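Local coordinates for glucoamylase (Thermoanaerobacterium thermosaccharolyticum, PDB 1LF6), which hydrolyses terminal 1,4-linked alpha-D-glucose residues one after another from the non-reducing ends of glucans, probably releasing beta-D-glucose, as a family 15 glycoside hydrolase, at residues A[75-80]-A[242-247]; A[489-494]-A[499-504]. All blocks are in the same frame, centred on the assembly; numbering follows the deposited sequence.

Interaction 1 (A[75-80]-A[242-247]); sequences IKFIVT and SEFEIV
F77 places CG anti to its carbonyl carbon (chi1 -80°), while F244 turns CG between its own backbone N and carbonyl carbon (chi1 48°); with these torsions the two benzyl groups reach toward each other from opposing strands. The outer carbons do the touching. F77 CZ comes to the rim of the F244 ring, close to its plane, and lies 3.6 Å from F244 CE2. F77 CE1 follows at 3.8 Å from F244 CZ. The planes are turned 86° apart with centroids 5.8 Å from each other, an oblique pairing. Within 242-247, I246 CG1 also meets the edge of the F244 ring, 3.8 Å from F244 CE2.

Phenylalanine suits both places: it is apolar and long enough for its ring to meet a partner between two sheets whose strands are not paired with each other here. F77 also packs on L151 and L153 of the adjacent strand 150-157 and on M135 and A137 of strand 132-141, so it touches a neighbour in its own sheet as well as the facing sheet. Shortening F77 to an alanine here is likely to open a gap beside the F244 rim and leave that ring freer to turn. The polar residues K76, E243 and E245 are partly exposed, and K76 forms a salt bridge with D88.

The contact is purely apolar, and it bridges strand 70-80 of one antiparallel sheet and strand 243-251 of another, 162 residues on in the chain. Two sheets facing each other across a layer of large apolar side chains are the hallmark of a beta sandwich, here the super-beta-sandwich of the N-terminal domain.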
loop_
_atom_site.group_PDB
_atom_site.type_symbol
_atom_site.label_atom_id
_atom_site.label_comp_id
_atom_site.label_asym_id
_atom_site.label_seq_id
_atom_site.Cartn_x
_atom_site.Cartn_y
_atom_site.Cartn_z
ATOM N N ILE A 75 2.925 18.659 1.763
ATOM C CA ILE A 75 3.785 19.744 1.303
ATOM C C ILE A 75 3.014 20.267 0.098
ATOM O O ILE A 75 3.025 19.650 -0.970
ATOM C CB ILE A 75 5.169 19.255 0.833
ATOM C CG1 ILE A 75 5.896 18.538 1.971
ATOM C CG2 ILE A 75 6.005 20.450 0.382
ATOM C CD1 ILE A 75 7.241 17.945 1.567
ATOM N N LYS A 76 2.323 21.389 0.278
ATOM C CA LYS A 76 1.518 21.954 -0.795
ATOM C C LYS A 76 1.738 23.444 -1.018
ATOM O O LYS A 76 2.333 24.139 -0.187
ATOM C CB LYS A 76 0.036 21.710 -0.505
ATOM C CG LYS A 76 -0.462 22.454 0.730
ATOM C CD LYS A 76 -1.902 22.102 1.060
ATOM C CE LYS A 76 -2.349 22.796 2.340
ATOM N NZ LYS A 76 -3.757 22.465 2.686
ATOM N N PHE A 77 1.242 23.927 -2.152
ATOM C CA PHE A 77 1.354 25.335 -2.504
ATOM C C PHE A 77 0.030 26.052 -2.302
ATOM O O PHE A 77 -1.039 25.479 -2.525
ATOM C CB PHE A 77 1.780 25.495 -3.967
ATOM C CG PHE A 77 3.249 25.313 -4.193
ATOM C CD1 PHE A 77 4.163 26.210 -3.649
ATOM C CD2 PHE A 77 3.724 24.243 -4.942
ATOM C CE1 PHE A 77 5.528 26.043 -3.848
ATOM C CE2 PHE A 77 5.084 24.069 -5.146
ATOM C CZ PHE A 77 5.990 24.971 -4.598
ATOM N N ILE A 78 0.118 27.307 -1.870
ATOM C CA ILE A 78 -1.058 28.142 -1.673
ATOM C C ILE A 78 -0.795 29.419 -2.460
ATOM O O ILE A 78 0.271 30.025 -2.328
ATOM C CB ILE A 78 -1.272 28.512 -0.187
ATOM C CG1 ILE A 78 -1.312 27.245 0.669
ATOM C CG2 ILE A 78 -2.576 29.289 -0.034
ATOM C CD1 ILE A 78 -2.407 26.268 0.272
ATOM N N VAL A 79 -1.755 29.818 -3.285
ATOM C CA VAL A 79 -1.594 31.021 -4.092
ATOM C C VAL A 79 -2.693 32.037 -3.820
ATOM O O VAL A 79 -3.828 31.677 -3.517
ATOM C CB VAL A 79 -1.584 30.685 -5.605
ATOM C CG1 VAL A 79 -2.768 29.813 -5.945
ATOM C CG2 VAL A 79 -1.629 31.962 -6.430
ATOM N N THR A 80 -2.336 33.313 -3.921
ATOM C CA THR A 80 -3.282 34.392 -3.699
ATOM C C THR A 80 -2.892 35.599 -4.543
ATOM O O THR A 80 -1.800 35.644 -5.111
ATOM C CB THR A 80 -3.305 34.814 -2.215
ATOM O OG1 THR A 80 -4.350 35.772 -2.011
ATOM C CG2 THR A 80 -1.976 35.436 -1.813
ATOM N N SER A 242 10.223 32.181 -11.458
ATOM C CA SER A 242 8.940 31.489 -11.404
ATOM C C SER A 242 9.144 29.975 -11.325
ATOM O O SER A 242 8.203 29.226 -11.081
ATOM C CB SER A 242 8.100 31.837 -12.635
ATOM O OG SER A 242 8.754 31.439 -13.827
ATOM N N GLU A 243 10.383 29.537 -11.537
ATOM C CA GLU A 243 10.728 28.118 -11.484
ATOM C C GLU A 243 11.832 27.928 -10.451
ATOM O O GLU A 243 12.851 28.620 -10.485
ATOM C CB GLU A 243 11.197 27.638 -12.857
ATOM C CG GLU A 243 11.449 26.138 -12.939
ATOM C CD GLU A 243 11.522 25.639 -14.372
ATOM O OE1 GLU A 243 11.741 24.427 -14.567
ATOM O OE2 GLU A 243 11.359 26.456 -15.302
ATOM N N PHE A 244 11.635 26.979 -9.540
ATOM C CA PHE A 244 12.592 26.744 -8.465
ATOM C C PHE A 244 12.630 25.291 -7.997
ATOM O O PHE A 244 11.821 24.470 -8.420
ATOM C CB PHE A 244 12.228 27.636 -7.283
ATOM C CG PHE A 244 10.770 27.575 -6.924
ATOM C CD1 PHE A 244 9.828 28.257 -7.684
ATOM C CD2 PHE A 244 10.333 26.786 -5.862
ATOM C CE1 PHE A 244 8.467 28.156 -7.396
ATOM C CE2 PHE A 244 8.972 26.678 -5.566
ATOM C CZ PHE A 244 8.039 27.362 -6.335
ATOM N N GLU A 245 13.567 24.991 -7.104
ATOM C CA GLU A 245 13.725 23.644 -6.578
ATOM C C GLU A 245 13.563 23.601 -5.059
ATOM O O GLU A 245 14.268 24.306 -4.331
ATOM C CB GLU A 245 15.107 23.100 -6.942
ATOM C CG GLU A 245 15.426 23.151 -8.424
ATOM C CD GLU A 245 16.829 22.658 -8.742
ATOM O OE1 GLU A 245 17.209 22.684 -9.931
ATOM O OE2 GLU A 245 17.549 22.248 -7.806
ATOM N N ILE A 246 12.635 22.774 -4.585
ATOM C CA ILE A 246 12.407 22.625 -3.152
ATOM C C ILE A 246 13.014 21.296 -2.718
ATOM O O ILE A 246 12.768 20.257 -3.339
ATOM C CB ILE A 246 10.892 22.648 -2.815
ATOM C CG1 ILE A 246 10.307 24.021 -3.156
ATOM C CG2 ILE A 246 10.674 22.343 -1.331
ATOM C CD1 ILE A 246 10.962 25.179 -2.410
ATOM N N VAL A 247 13.822 21.329 -1.663
ATOM C CA VAL A 247 14.463 20.120 -1.170
ATOM C C VAL A 247 14.169 19.862 0.304
ATOM O O VAL A 247 14.296 20.757 1.139
ATOM C CB VAL A 247 16.002 20.178 -1.364
ATOM C CG1 VAL A 247 16.649 18.907 -0.828
ATOM C CG2 VAL A 247 16.333 20.360 -2.838
#

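Interaction 2 (A[489-494]-A[499-504]); sequences TYTENG and GQYYIR
T491 and Y501 form the hydrogen-bonded pair of a short antiparallel hairpin: T491 N lies 3.0 Å from Y501 O, and Y501 N returns a bond to T491 O. Next to it, Y490 and Y502 make a non-hydrogen-bonded pair. Beyond these the chain stays tied at both ends, by I503 N to T489 O (nearly straight, 166° at the hydrogen) and by G494 N to G499 O; the T491 N bond is more bent. G499 has a positive phi (74°), easily adopted without a side chain, and at G494 a CB would run into the Y501 hydroxyl.

On one face of the sheet Y490 directs its edge at the Y502 ring in a T-shaped pair, with CD2 above the ring centre and centroids 5.2 Å apart. On the other face T491 CG2 sits over the Y501 ring, 3.9 Å from its centroid, as a CH-pi contact, and also touches I503 CG2 at 3.6 Å. Because T491 OG1 stands anti to the backbone N (chi1 -170°), the methyl is left for the ring while the hydroxyl accepts from N493 N, 3.1 Å away, in an ST turn.

Main-chain bonds fix the register, while the hydroxyl bonds of Y501 to K529 O and L496 N, and of Y502 to D486 OD2, satisfy two buried polar ends and tie the hairpin to K529 and helix 468-489.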
loop_
_atom_site.group_PDB
_atom_site.type_symbol
_atom_site.label_atom_id
_atom_site.label_comp_id
_atom_site.label_asym_id
_atom_site.label_seq_id
_atom_site.Cartn_x
_atom_site.Cartn_y
_atom_site.Cartn_z
ATOM N N THR A 489 -17.503 -27.519 4.716
ATOM C CA THR A 489 -17.846 -26.186 4.225
ATOM C C THR A 489 -18.885 -26.081 3.114
ATOM O O THR A 489 -19.351 -24.987 2.801
ATOM C CB THR A 489 -16.569 -25.458 3.745
ATOM O OG1 THR A 489 -16.069 -26.099 2.567
ATOM C CG2 THR A 489 -15.487 -25.509 4.816
ATOM N N TYR A 490 -19.244 -27.211 2.516
ATOM C CA TYR A 490 -20.218 -27.211 1.432
ATOM C C TYR A 490 -21.644 -27.490 1.932
ATOM O O TYR A 490 -21.967 -28.609 2.327
ATOM C CB TYR A 490 -19.808 -28.251 0.383
ATOM C CG TYR A 490 -20.645 -28.245 -0.876
ATOM C CD1 TYR A 490 -21.544 -29.279 -1.145
ATOM C CD2 TYR A 490 -20.518 -27.220 -1.814
ATOM C CE1 TYR A 490 -22.291 -29.294 -2.322
ATOM C CE2 TYR A 490 -21.259 -27.223 -2.992
ATOM C CZ TYR A 490 -22.142 -28.264 -3.241
ATOM O OH TYR A 490 -22.860 -28.281 -4.412
ATOM N N THR A 491 -22.496 -26.471 1.917
ATOM C CA THR A 491 -23.868 -26.667 2.366
ATOM C C THR A 491 -24.745 -27.150 1.214
ATOM O O THR A 491 -24.472 -26.878 0.046
ATOM C CB THR A 491 -24.485 -25.369 2.944
ATOM O OG1 THR A 491 -25.741 -25.674 3.572
ATOM C CG2 THR A 491 -24.708 -24.335 1.833
ATOM N N GLU A 492 -25.790 -27.888 1.562
ATOM C CA GLU A 492 -26.738 -28.404 0.595
ATOM C C GLU A 492 -28.110 -27.997 1.116
ATOM O O GLU A 492 -29.145 -28.376 0.570
ATOM C CB GLU A 492 -26.609 -29.924 0.514
ATOM C CG GLU A 492 -25.215 -30.366 0.101
ATOM C CD GLU A 492 -24.923 -31.805 0.439
ATOM O OE1 GLU A 492 -25.399 -32.698 -0.293
ATOM O OE2 GLU A 492 -24.225 -32.045 1.452
ATOM N N ASN A 493 -28.096 -27.188 2.171
ATOM C CA ASN A 493 -29.320 -26.721 2.808
ATOM C C ASN A 493 -29.302 -25.200 2.975
ATOM O O ASN A 493 -29.858 -24.674 3.937
ATOM C CB ASN A 493 -29.445 -27.384 4.182
ATOM C CG ASN A 493 -30.819 -27.226 4.784
ATOM O OD1 ASN A 493 -30.978 -27.300 5.999
ATOM N ND2 ASN A 493 -31.824 -27.022 3.941
ATOM N N GLY A 494 -28.661 -24.501 2.040
ATOM C CA GLY A 494 -28.579 -23.051 2.119
ATOM C C GLY A 494 -29.785 -22.320 1.548
ATOM O O GLY A 494 -30.446 -22.834 0.653
ATOM N N GLY A 499 -29.557 -23.721 -3.101
ATOM C CA GLY A 499 -29.173 -24.209 -1.782
ATOM C C GLY A 499 -27.887 -25.019 -1.681
ATOM O O GLY A 499 -27.540 -25.501 -0.606
ATOM N N GLN A 500 -27.171 -25.151 -2.791
ATOM C CA GLN A 500 -25.932 -25.918 -2.829
ATOM C C GLN A 500 -24.745 -25.021 -3.164
ATOM O O GLN A 500 -24.677 -24.464 -4.265
ATOM C CB GLN A 500 -26.047 -27.015 -3.882
ATOM C CG GLN A 500 -27.135 -28.040 -3.589
ATOM C CD GLN A 500 -27.679 -28.681 -4.850
ATOM O OE1 GLN A 500 -28.666 -28.213 -5.422
ATOM N NE2 GLN A 500 -27.027 -29.744 -5.305
ATOM N N TYR A 501 -23.812 -24.892 -2.223
ATOM C CA TYR A 501 -22.634 -24.042 -2.420
ATOM C C TYR A 501 -21.698 -24.022 -1.217
ATOM O O TYR A 501 -22.101 -24.339 -0.097
ATOM C CB TYR A 501 -23.075 -22.601 -2.702
ATOM C CG TYR A 501 -24.099 -22.052 -1.718
ATOM C CD1 TYR A 501 -25.468 -22.202 -1.948
ATOM C CD2 TYR A 501 -23.698 -21.369 -0.562
ATOM C CE1 TYR A 501 -26.414 -21.680 -1.060
ATOM C CE2 TYR A 501 -24.637 -20.847 0.332
ATOM C CZ TYR A 501 -25.995 -21.003 0.071
ATOM O OH TYR A 501 -26.932 -20.447 0.915
ATOM N N TYR A 502 -20.439 -23.661 -1.453
ATOM C CA TYR A 502 -19.483 -23.529 -0.361
ATOM C C TYR A 502 -19.878 -22.233 0.336
ATOM O O TYR A 502 -20.202 -21.244 -0.328
ATOM C CB TYR A 502 -18.046 -23.370 -0.872
ATOM C CG TYR A 502 -17.418 -24.632 -1.427
ATOM C CD1 TYR A 502 -17.232 -24.800 -2.798
ATOM C CD2 TYR A 502 -17.021 -25.664 -0.577
ATOM C CE1 TYR A 502 -16.668 -25.971 -3.312
ATOM C CE2 TYR A 502 -16.461 -26.838 -1.077
ATOM C CZ TYR A 502 -16.290 -26.986 -2.449
ATOM O OH TYR A 502 -15.774 -28.165 -2.944
ATOM N N ILE A 503 -19.869 -22.229 1.665
ATOM C CA ILE A 503 -20.207 -21.015 2.385
ATOM C C ILE A 503 -18.906 -20.318 2.761
ATOM O O ILE A 503 -17.830 -20.879 2.580
ATOM C CB ILE A 503 -21.040 -21.315 3.657
ATOM C CG1 ILE A 503 -20.240 -22.161 4.657
ATOM C CG2 ILE A 503 -22.322 -22.024 3.255
ATOM C CD1 ILE A 503 -21.045 -22.560 5.920
ATOM N N ARG A 504 -18.997 -19.094 3.269
ATOM C CA ARG A 504 -17.802 -18.361 3.653
ATOM C C ARG A 504 -17.034 -19.110 4.736
ATOM O O ARG A 504 -15.824 -19.326 4.628
ATOM C CB ARG A 504 -18.159 -16.970 4.177
ATOM C CG ARG A 504 -16.934 -16.191 4.635
ATOM C CD ARG A 504 -17.276 -14.841 5.229
ATOM N NE ARG A 504 -16.092 -14.204 5.811
ATOM C CZ ARG A 504 -16.123 -13.154 6.624
ATOM N NH1 ARG A 504 -14.990 -12.651 7.103
ATOM N NH2 ARG A 504 -17.287 -12.612 6.965
#

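Interactions 1 and 2 do not touch: their centres are 59 Å apart and their nearest atoms about 36 Å, on opposite sides of the chain's centre. They also follow one another in sequence, 75-80 with 242-247 closing before 489-494 with 499-504 opens. The first joins distant strands within the N-terminal beta domain, away from the annotated sites; the second is local, in the family 15 region. Only the second approaches the probable catalytic centre. The side chain of T489 is about 10 Å from that of E435, the likely proton acceptor, and R504 at the hairpin's end forms salt bridges with E435 and E439.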